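Long-range contact in heme-binding protein HutZ (Vibrio cholerae, PDB 3TGV), which binds heme and probably degrades it to biliverdin beta and delta, releasing the iron: residues 20-25 / 59-64. The protein carries 1 engineered substitution. Residues are numbered along the deposited sequence; the frame is centred on the assembly and turned at random.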
loop_
_atom_site.group_PDB
_atom_site.type_symbol
_atom_site.label_atom_id
_atom_site.label_comp_id
_atom_site.label_asym_id
_atom_site.label_seq_id
_atom_site.Cartn_x
_atom_site.Cartn_y
_atom_site.Cartn_z
ATOM N N ALA A 20 -1.388 -5.435 2.814
ATOM C CA ALA A 20 -0.186 -6.215 3.051
ATOM C C ALA A 20 -0.597 -7.631 3.446
ATOM O O ALA A 20 -1.246 -7.830 4.473
ATOM C CB ALA A 20 0.677 -5.578 4.129
ATOM N N THR A 21 -0.223 -8.612 2.626
ATOM C CA THR A 21 -0.560 -9.999 2.901
ATOM C C THR A 21 0.725 -10.800 3.080
ATOM O O THR A 21 1.823 -10.277 2.878
ATOM C CB THR A 21 -1.409 -10.611 1.767
ATOM O OG1 THR A 21 -0.687 -10.522 0.535
ATOM C CG2 THR A 21 -2.718 -9.848 1.620
ATOM N N VAL A 22 0.592 -12.063 3.467
ATOM C CA VAL A 22 1.762 -12.912 3.680
ATOM C C VAL A 22 1.490 -14.318 3.179
ATOM O O VAL A 22 0.367 -14.814 3.294
ATOM C CB VAL A 22 2.160 -12.985 5.165
ATOM C CG1 VAL A 22 2.991 -11.777 5.560
ATOM C CG2 VAL A 22 0.913 -13.103 6.038
ATOM N N ASP A 23 2.513 -14.965 2.628
ATOM C CA ASP A 23 2.358 -16.357 2.233
ATOM C C ASP A 23 2.603 -17.273 3.438
ATOM O O ASP A 23 2.847 -16.798 4.539
ATOM C CB ASP A 23 3.260 -16.709 1.045
ATOM C CG ASP A 23 4.728 -16.731 1.406
ATOM O OD1 ASP A 23 5.568 -16.778 0.472
ATOM O OD2 ASP A 23 5.033 -16.716 2.621
ATOM N N ALA A 24 2.530 -18.582 3.232
ATOM C CA ALA A 24 2.590 -19.534 4.344
ATOM C C ALA A 24 3.873 -19.430 5.167
ATOM O O ALA A 24 3.891 -19.774 6.350
ATOM C CB ALA A 24 2.397 -20.957 3.831
ATOM N N GLN A 25 4.943 -18.955 4.537
ATOM C CA GLN A 25 6.211 -18.759 5.232
ATOM C C GLN A 25 6.390 -17.318 5.698
ATOM O O GLN A 25 7.457 -16.940 6.172
ATOM C CB GLN A 25 7.382 -19.161 4.339
ATOM C CG GLN A 25 7.478 -20.663 4.063
ATOM C CD GLN A 25 6.325 -21.192 3.232
ATOM O OE1 GLN A 25 6.119 -20.779 2.083
ATOM N NE2 GLN A 25 5.561 -22.120 3.809
ATOM N N ASN A 59 -2.934 -17.946 4.501
ATOM C CA ASN A 59 -2.508 -17.235 5.690
ATOM C C ASN A 59 -3.397 -16.005 5.857
ATOM O O ASN A 59 -3.103 -14.940 5.318
ATOM C CB ASN A 59 -1.040 -16.833 5.542
ATOM C CG ASN A 59 -0.457 -16.289 6.825
ATOM O OD1 ASN A 59 -1.181 -15.750 7.661
ATOM N ND2 ASN A 59 0.859 -16.427 6.993
ATOM N N PRO A 60 -4.503 -16.157 6.598
ATOM C CA PRO A 60 -5.638 -15.228 6.526
ATOM C C PRO A 60 -5.473 -13.951 7.336
ATOM O O PRO A 60 -6.454 -13.457 7.889
ATOM C CB PRO A 60 -6.807 -16.058 7.092
ATOM C CG PRO A 60 -6.299 -17.486 7.154
ATOM C CD PRO A 60 -4.830 -17.335 7.409
ATOM N N GLN A 61 -4.264 -13.419 7.414
ATOM C CA GLN A 61 -4.069 -12.142 8.089
ATOM C C GLN A 61 -3.649 -11.092 7.084
ATOM O O GLN A 61 -2.891 -11.376 6.157
ATOM C CB GLN A 61 -3.051 -12.257 9.210
ATOM C CG GLN A 61 -1.714 -12.745 8.778
ATOM C CD GLN A 61 -0.866 -13.148 9.958
ATOM O OE1 GLN A 61 -0.875 -12.486 10.996
ATOM N NE2 GLN A 61 -0.130 -14.237 9.810
ATOM N N VAL A 62 -4.176 -9.886 7.262
ATOM C CA VAL A 62 -3.932 -8.778 6.356
ATOM C C VAL A 62 -3.743 -7.508 7.160
ATOM O O VAL A 62 -4.397 -7.318 8.173
ATOM C CB VAL A 62 -5.160 -8.473 5.506
ATOM C CG1 VAL A 62 -4.737 -8.006 4.132
ATOM C CG2 VAL A 62 -6.067 -9.667 5.448
ATOM N N SER A 63 -2.873 -6.632 6.683
ATOM C CA SER A 63 -2.828 -5.269 7.175
ATOM C C SER A 63 -3.450 -4.391 6.083
ATOM O O SER A 63 -3.080 -4.490 4.910
ATOM C CB SER A 63 -1.391 -4.863 7.525
ATOM O OG SER A 63 -1.304 -3.522 7.985
ATOM N N ILE A 64 -4.425 -3.566 6.464
ATOM C CA ILE A 64 -5.203 -2.776 5.504
ATOM C C ILE A 64 -4.978 -1.270 5.664
ATOM O O ILE A 64 -4.894 -0.755 6.784
ATOM C CB ILE A 64 -6.703 -3.050 5.674
ATOM C CG1 ILE A 64 -7.019 -4.505 5.321
ATOM C CG2 ILE A 64 -7.532 -2.084 4.822
ATOM C CD1 ILE A 64 -8.365 -4.969 5.815
HETATM O O HOH W 1 -2.041 -12.881 3.897
#
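Ala20 and Ser63 form an antiparallel hydrogen-bonded pair. Ala20 N reaches Ser63 O at 2.9 Å, and Ser63 N returns to Ala20 O at 3.0 Å. Their CB atoms share one face of the sheet. Thr21 points to the other face, where its CG2 packs alongside Val62 CG1 at 3.7 Å. Thr21 OG1 is hydrogen-bonded to Asn55 ND2. At Val22 the strands part, and a water bridges them. It accepts from Val22 N at 2.8 Å and, with Asn59 O and Gln61 O among its possible acceptors, links the segments beyond the last direct pair. Val22 CG2 lies over the face of the Asn59 amide, 3.5 Å from ND2, and also touches Gln61 CG. With CG anti to its backbone N (chi1 -171°), Asn59 donates from ND2 to Asp23 O at 3.2 Å, well above the carbonyl plane. Gln61 NE2 bonds Asn59 OD1 at 2.8 Å, and the two bonds together tell the ends of this amide apart. Asp23 forms a salt bridge with Arg27. Helix 51-58 covers the Thr21 and Val62 face, strands 28-38 and 81-91 flank the pair, and the second subunit packs on Ala20, Val22 and Ser63 in the split-barrel fold of the pyridoxamine 5'-phosphate oxidase family.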